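Local atomic coordinates of fructuronate-tagaturonate epimerase UxaE from Cohnella laeviribosi in complex with 1 glycerol (Cohnella laeviribosi, PDB entry 6IL9), a protein that probably catalyses the interconversion of fructuronate and tagaturonate by epimerisation, with a zinc ion bound in a TIM barrel. Residues A157-K163 with F176-D182; D267-D273 with I298-R304. All coordinates share one frame; numbering follows the deposited sequence.

Contact 1. Residues A157-K163 with F176-D182; sequences ADGDHLK and FTMLTLD. With ZN (zinc ion), chain C.
The His161 imidazole meets the Asp182 carboxylate at its ring edge, the two planes 54° apart: ND1 donates to Asp182 OD2 over 2.7 Å, and OD2 receives it from above the carboxylate plane. The strands 156-162 and 178-182 that carry them are parallel neighbours in the TIM barrel, joined through helix 165-173 as a beta-alpha-beta unit. With ND1 occupied, the ring offers NE2 to the zinc ion at 2.4 Å, and Asp182, in the second shell, probably helps to fix the rotation of the ring; Asp273 and His343 supply the other protein ligands. At the opposite end of the pair the Phe176 ring stands obliquely against the backbone, its CD2 3.5 Å from Gly159 N and its edge turned to Asp158 N, while Ala157 CB packs against the same CD2 atom. A beta bulge between Gly159 and Leu162 shifts the register by one, and Leu162 N nevertheless reaches Thr180 O. On the barrel-interior face Asp158 has CG anti to the backbone N (chi1 177°), which carries the carboxylate across to Thr180; Lys366 makes salt bridges with Asp158 and Asp160 and also bonds Thr180 OG1. Leu162 CD1 meets Leu179 CD2 at 3.7 Å on the face turned to helix 165-173. Thr180 OG1 donates to the syn lone pair of Asp158 OD1 over 2.8 Å.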
loop_
_atom_site.group_PDB
_atom_site.type_symbol
_atom_site.label_atom_id
_atom_site.label_comp_id
_atom_site.label_asym_id
_atom_site.label_seq_id
_atom_site.Cartn_x
_atom_site.Cartn_y
_atom_site.Cartn_z
ATOM N N ALA A 157 7.341 -5.922 -2.097
ATOM C CA ALA A 157 7.283 -4.604 -2.722
ATOM C C ALA A 157 6.214 -4.621 -3.803
ATOM O O ALA A 157 6.294 -5.424 -4.741
ATOM C CB ALA A 157 8.643 -4.214 -3.323
ATOM N N ASP A 158 5.228 -3.729 -3.678
ATOM C CA ASP A 158 4.021 -3.710 -4.496
ATOM C C ASP A 158 4.028 -2.475 -5.390
ATOM O O ASP A 158 4.095 -1.342 -4.895
ATOM C CB ASP A 158 2.788 -3.722 -3.582
ATOM C CG ASP A 158 1.462 -3.633 -4.325
ATOM O OD1 ASP A 158 1.384 -3.867 -5.553
ATOM O OD2 ASP A 158 0.463 -3.343 -3.625
ATOM N N GLY A 159 3.981 -2.698 -6.700
ATOM C CA GLY A 159 3.711 -1.629 -7.637
ATOM C C GLY A 159 2.213 -1.432 -7.687
ATOM O O GLY A 159 1.507 -2.151 -8.396
ATOM N N ASP A 160 1.721 -0.479 -6.909
ATOM C CA ASP A 160 0.303 -0.372 -6.615
ATOM C C ASP A 160 -0.401 0.442 -7.691
ATOM O O ASP A 160 0.146 1.426 -8.191
ATOM C CB ASP A 160 0.126 0.280 -5.241
ATOM C CG ASP A 160 -1.313 0.334 -4.793
ATOM O OD1 ASP A 160 -2.125 -0.498 -5.252
ATOM O OD2 ASP A 160 -1.634 1.226 -3.980
ATOM N N HIS A 161 -1.612 0.013 -8.057
ATOM C CA HIS A 161 -2.479 0.764 -8.968
ATOM C C HIS A 161 -1.799 1.087 -10.293
ATOM O O HIS A 161 -1.890 2.212 -10.795
ATOM C CB HIS A 161 -2.952 2.064 -8.327
ATOM C CG HIS A 161 -4.229 1.932 -7.576
ATOM N ND1 HIS A 161 -5.432 1.687 -8.201
ATOM C CD2 HIS A 161 -4.495 2.026 -6.254
ATOM C CE1 HIS A 161 -6.385 1.616 -7.291
ATOM N NE2 HIS A 161 -5.845 1.834 -6.105
ATOM N N LEU A 162 -1.130 0.090 -10.871
ATOM C CA LEU A 162 -0.504 0.270 -12.178
ATOM C C LEU A 162 -1.539 0.160 -13.293
ATOM O O LEU A 162 -2.420 -0.705 -13.271
ATOM C CB LEU A 162 0.597 -0.764 -12.398
ATOM C CG LEU A 162 1.705 -0.917 -11.349
ATOM C CD1 LEU A 162 2.593 -2.089 -11.714
ATOM C CD2 LEU A 162 2.528 0.349 -11.204
ATOM N N LYS A 163 -1.417 1.045 -14.284
ATOM C CA LYS A 163 -2.331 1.129 -15.418
ATOM C C LYS A 163 -1.610 1.093 -16.754
ATOM O O LYS A 163 -2.135 0.530 -17.716
ATOM C CB LYS A 163 -3.168 2.430 -15.345
ATOM C CG LYS A 163 -4.097 2.533 -14.143
ATOM C CD LYS A 163 -4.853 3.866 -14.140
ATOM C CE LYS A 163 -5.254 4.276 -12.719
ATOM N NZ LYS A 163 -4.971 5.716 -12.423
ATOM N N PHE A 176 10.226 -5.042 -8.080
ATOM C CA PHE A 176 8.977 -5.222 -7.351
ATOM C C PHE A 176 8.510 -6.665 -7.471
ATOM O O PHE A 176 8.709 -7.320 -8.501
ATOM C CB PHE A 176 7.916 -4.251 -7.856
ATOM C CG PHE A 176 8.103 -2.864 -7.316
ATOM C CD1 PHE A 176 9.042 -2.018 -7.878
ATOM C CD2 PHE A 176 7.396 -2.432 -6.208
ATOM C CE1 PHE A 176 9.258 -0.743 -7.366
ATOM C CE2 PHE A 176 7.587 -1.153 -5.694
ATOM C CZ PHE A 176 8.530 -0.311 -6.260
ATOM N N THR A 177 7.929 -7.171 -6.385
ATOM C CA THR A 177 7.549 -8.572 -6.286
ATOM C C THR A 177 6.046 -8.765 -6.317
ATOM O O THR A 177 5.578 -9.901 -6.458
ATOM C CB THR A 177 8.121 -9.185 -5.004
ATOM O OG1 THR A 177 7.744 -8.384 -3.872
ATOM C CG2 THR A 177 9.630 -9.239 -5.093
ATOM N N MET A 178 5.292 -7.685 -6.197
ATOM C CA MET A 178 3.845 -7.684 -6.284
ATOM C C MET A 178 3.470 -6.630 -7.307
ATOM O O MET A 178 4.013 -5.524 -7.277
ATOM C CB MET A 178 3.233 -7.378 -4.909
ATOM C CG MET A 178 1.724 -7.274 -4.877
ATOM S SD MET A 178 1.071 -7.234 -3.178
ATOM C CE MET A 178 -0.662 -7.005 -3.581
ATOM N N LEU A 179 2.596 -6.977 -8.245
ATOM C CA LEU A 179 2.156 -6.037 -9.270
ATOM C C LEU A 179 0.641 -5.931 -9.219
ATOM O O LEU A 179 -0.057 -6.926 -9.426
ATOM C CB LEU A 179 2.620 -6.474 -10.665
ATOM C CG LEU A 179 4.067 -6.186 -11.046
ATOM C CD1 LEU A 179 4.219 -6.133 -12.560
ATOM C CD2 LEU A 179 4.541 -4.896 -10.430
ATOM N N THR A 180 0.136 -4.730 -8.937
ATOM C CA THR A 180 -1.295 -4.474 -8.851
ATOM C C THR A 180 -1.772 -3.860 -10.158
ATOM O O THR A 180 -1.368 -2.748 -10.502
ATOM C CB THR A 180 -1.604 -3.530 -7.686
ATOM O OG1 THR A 180 -1.221 -4.168 -6.460
ATOM C CG2 THR A 180 -3.085 -3.172 -7.640
ATOM N N LEU A 181 -2.634 -4.572 -10.872
ATOM C CA LEU A 181 -3.167 -4.099 -12.150
ATOM C C LEU A 181 -4.513 -3.430 -11.915
ATOM O O LEU A 181 -5.515 -4.101 -11.633
ATOM C CB LEU A 181 -3.307 -5.241 -13.157
ATOM C CG LEU A 181 -3.699 -4.763 -14.565
ATOM C CD1 LEU A 181 -2.579 -3.911 -15.128
ATOM C CD2 LEU A 181 -3.982 -5.953 -15.482
ATOM N N ASP A 182 -4.536 -2.110 -12.055
ATOM C CA ASP A 182 -5.766 -1.335 -12.007
ATOM C C ASP A 182 -6.505 -1.513 -13.326
ATOM O O ASP A 182 -6.024 -1.066 -14.376
ATOM C CB ASP A 182 -5.418 0.128 -11.739
ATOM C CG ASP A 182 -6.630 0.983 -11.421
ATOM O OD1 ASP A 182 -7.750 0.648 -11.868
ATOM O OD2 ASP A 182 -6.449 2.001 -10.709
HETATM ZN ZN ZN C . -7.287 0.482 -4.795
HETATM O O HOH W 1 -7.272 2.236 -3.307
#

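Contact 2. Residues D267-D273 with I298-R304; sequences DFEISID and IFSMAPR. With ZN (zinc ion), chain C.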
loop_
_atom_site.group_PDB
_atom_site.type_symbol
_atom_site.label_atom_id
_atom_site.label_comp_id
_atom_site.label_asym_id
_atom_site.label_seq_id
_atom_site.Cartn_x
_atom_site.Cartn_y
_atom_site.Cartn_z
ATOM N N ASP A 267 3.768 -11.743 -7.558
ATOM C CA ASP A 267 2.403 -11.847 -7.057
ATOM C C ASP A 267 1.556 -10.836 -7.811
ATOM O O ASP A 267 1.790 -9.629 -7.705
ATOM C CB ASP A 267 2.362 -11.596 -5.550
ATOM C CG ASP A 267 3.025 -12.704 -4.754
ATOM O OD1 ASP A 267 3.008 -13.878 -5.200
ATOM O OD2 ASP A 267 3.562 -12.396 -3.677
ATOM N N PHE A 268 0.582 -11.332 -8.570
ATOM C CA PHE A 268 -0.209 -10.531 -9.499
ATOM C C PHE A 268 -1.557 -10.249 -8.855
ATOM O O PHE A 268 -2.342 -11.174 -8.636
ATOM C CB PHE A 268 -0.352 -11.311 -10.807
ATOM C CG PHE A 268 -1.075 -10.586 -11.912
ATOM C CD1 PHE A 268 -0.765 -9.278 -12.242
ATOM C CD2 PHE A 268 -2.035 -11.265 -12.668
ATOM C CE1 PHE A 268 -1.429 -8.631 -13.295
ATOM C CE2 PHE A 268 -2.699 -10.631 -13.724
ATOM C CZ PHE A 268 -2.394 -9.311 -14.034
ATOM N N GLU A 269 -1.824 -8.979 -8.526
ATOM C CA GLU A 269 -3.104 -8.579 -7.955
ATOM C C GLU A 269 -3.947 -7.915 -9.028
ATOM O O GLU A 269 -3.456 -7.050 -9.757
ATOM C CB GLU A 269 -2.927 -7.612 -6.777
ATOM C CG GLU A 269 -4.257 -6.986 -6.364
ATOM C CD GLU A 269 -4.222 -6.309 -5.010
ATOM O OE1 GLU A 269 -4.278 -5.063 -4.982
ATOM O OE2 GLU A 269 -4.163 -7.013 -3.975
ATOM N N ILE A 270 -5.205 -8.323 -9.135
ATOM C CA ILE A 270 -6.142 -7.694 -10.057
ATOM C C ILE A 270 -7.023 -6.756 -9.246
ATOM O O ILE A 270 -7.674 -7.175 -8.283
ATOM C CB ILE A 270 -6.966 -8.739 -10.819
ATOM C CG1 ILE A 270 -6.036 -9.513 -11.757
ATOM C CG2 ILE A 270 -8.074 -8.047 -11.606
ATOM C CD1 ILE A 270 -6.534 -10.880 -12.104
ATOM N N SER A 271 -7.041 -5.485 -9.629
ATOM C CA SER A 271 -7.743 -4.458 -8.869
ATOM C C SER A 271 -8.891 -3.917 -9.706
ATOM O O SER A 271 -8.686 -3.446 -10.831
ATOM C CB SER A 271 -6.777 -3.351 -8.442
ATOM O OG SER A 271 -7.435 -2.107 -8.275
ATOM N N ILE A 272 -10.102 -4.018 -9.166
ATOM C CA ILE A 272 -11.267 -3.384 -9.767
ATOM C C ILE A 272 -12.033 -2.676 -8.655
ATOM O O ILE A 272 -13.264 -2.588 -8.694
ATOM C CB ILE A 272 -12.145 -4.407 -10.514
ATOM C CG1 ILE A 272 -12.507 -5.585 -9.607
ATOM C CG2 ILE A 272 -11.438 -4.914 -11.772
ATOM C CD1 ILE A 272 -13.337 -6.632 -10.274
ATOM N N ASP A 273 -11.303 -2.156 -7.659
ATOM C CA ASP A 273 -11.931 -1.571 -6.480
ATOM C C ASP A 273 -12.254 -0.094 -6.642
ATOM O O ASP A 273 -13.004 0.449 -5.825
ATOM C CB ASP A 273 -11.043 -1.755 -5.245
ATOM C CG ASP A 273 -9.745 -1.009 -5.350
ATOM O OD1 ASP A 273 -8.823 -1.510 -6.035
ATOM O OD2 ASP A 273 -9.648 0.077 -4.744
ATOM N N ILE A 298 -3.148 -15.849 -10.326
ATOM C CA ILE A 298 -3.642 -14.699 -9.571
ATOM C C ILE A 298 -3.191 -14.827 -8.123
ATOM O O ILE A 298 -3.406 -15.869 -7.497
ATOM C CB ILE A 298 -5.176 -14.617 -9.655
ATOM C CG1 ILE A 298 -5.624 -14.643 -11.127
ATOM C CG2 ILE A 298 -5.694 -13.398 -8.905
ATOM C CD1 ILE A 298 -7.137 -14.766 -11.311
ATOM N N PHE A 299 -2.592 -13.757 -7.577
ATOM C CA PHE A 299 -2.296 -13.686 -6.148
ATOM C C PHE A 299 -3.523 -13.226 -5.378
ATOM O O PHE A 299 -3.910 -13.840 -4.373
ATOM C CB PHE A 299 -1.101 -12.740 -5.921
ATOM C CG PHE A 299 -0.898 -12.280 -4.489
ATOM C CD1 PHE A 299 -0.152 -13.040 -3.593
ATOM C CD2 PHE A 299 -1.382 -11.041 -4.072
ATOM C CE1 PHE A 299 0.075 -12.580 -2.286
ATOM C CE2 PHE A 299 -1.178 -10.592 -2.777
ATOM C CZ PHE A 299 -0.446 -11.358 -1.884
ATOM N N SER A 300 -4.181 -12.176 -5.869
ATOM C CA SER A 300 -5.315 -11.616 -5.152
ATOM C C SER A 300 -6.232 -10.890 -6.121
ATOM O O SER A 300 -5.833 -10.517 -7.230
ATOM C CB SER A 300 -4.847 -10.669 -4.037
ATOM O OG SER A 300 -4.192 -9.554 -4.612
ATOM N N MET A 301 -7.478 -10.720 -5.687
ATOM C CA MET A 301 -8.497 -9.968 -6.404
ATOM C C MET A 301 -9.035 -8.911 -5.459
ATOM O O MET A 301 -9.387 -9.226 -4.320
ATOM C CB MET A 301 -9.634 -10.883 -6.863
ATOM C CG MET A 301 -10.747 -10.176 -7.599
ATOM S SD MET A 301 -10.463 -10.258 -9.377
ATOM C CE MET A 301 -10.355 -12.084 -9.586
ATOM N N ALA A 302 -9.087 -7.666 -5.923
ATOM C CA ALA A 302 -9.606 -6.577 -5.098
ATOM C C ALA A 302 -10.922 -6.119 -5.697
ATOM O O ALA A 302 -10.925 -5.299 -6.624
ATOM C CB ALA A 302 -8.616 -5.410 -5.027
ATOM N N PRO A 303 -12.056 -6.639 -5.245
ATOM C CA PRO A 303 -13.338 -6.171 -5.771
ATOM C C PRO A 303 -13.722 -4.845 -5.133
ATOM O O PRO A 303 -13.093 -4.370 -4.190
ATOM C CB PRO A 303 -14.312 -7.282 -5.386
ATOM C CG PRO A 303 -13.713 -7.872 -4.141
ATOM C CD PRO A 303 -12.227 -7.707 -4.240
ATOM N N ARG A 304 -14.744 -4.222 -5.707
ATOM C CA ARG A 304 -15.410 -3.103 -5.052
ATOM C C ARG A 304 -16.562 -3.688 -4.247
ATOM O O ARG A 304 -17.512 -4.239 -4.812
ATOM C CB ARG A 304 -15.916 -2.064 -6.046
ATOM C CG ARG A 304 -16.952 -1.149 -5.387
ATOM C CD ARG A 304 -16.781 0.292 -5.768
ATOM N NE ARG A 304 -17.996 1.051 -5.490
ATOM C CZ ARG A 304 -18.141 1.850 -4.443
ATOM N NH1 ARG A 304 -17.141 1.989 -3.582
ATOM N NH2 ARG A 304 -19.277 2.508 -4.250
HETATM ZN ZN ZN C . -7.287 0.482 -4.795
HETATM O O HOH W 1 -7.272 2.236 -3.307
#
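Asp267 CB sits over one face of the Phe299 ring, 3.9 Å from its centroid, a CH-pi contact in which carboxylate and ring planes lie only 19° apart. This pair opens the parallel pairing of strands 267-271 and 300-302, a beta-alpha-beta unit of the TIM barrel connected through helix 281-293. The Asp267 oxygens themselves bond to the backbone N of Phe87 and Gly88. Farther along, Glu269 and Ser300 point to the barrel-interior face. Glu269 CG stands anti to the backbone N (chi1 169°) and the chain runs on extended, bringing OE2 to Ser300 OG, which donates to its anti lone pair over 2.6 Å. The same carboxylate binds Ser341 through OE2, and His343 and Lys366 through OE1, so its two oxygens have four partners, and it probably helps to position the zinc ligand His343. An alanine here would remove the carboxylate and is likely to leave Ser300 OG without this acceptor, Lys366 with one carboxylate fewer, and His343 held by the zinc ion without its bond to Glu269. On the other face Ile270 crosses both its neighbours obliquely: CD1 meets Ile298 CG1, and CG2 meets Met301 SD at 3.9 Å. The backbone ladder continues through Ala302 N to Ile270 O (2.8 Å) and Ile272 N to Ala302 O. Beyond it Asp273 binds the zinc ion through OD2 at 2.4 Å, while its OD1 accepts from Ser271 OG over 2.7 Å.

From the N terminus, the chain first passes an antiparallel sheet and two barrel strands before contact 1 closes the loop through helix 165-173. Contact 2 opens later and closes a second loop through helix 281-293, so the two stand in series and neither nests nor crosses. They meet side by side, because strands 178-182 and 267-271 are neighbours in the barrel: Thr177 O lies 2.8 Å from Asp267 N, and Leu179 N 2.8 Å from Asp267 O, both probable hydrogen bonds. Together they make four consecutive strands of the eight-stranded barrel. Both end at one zinc ion, to which contact 1 gives His161 and contact 2 Asp273.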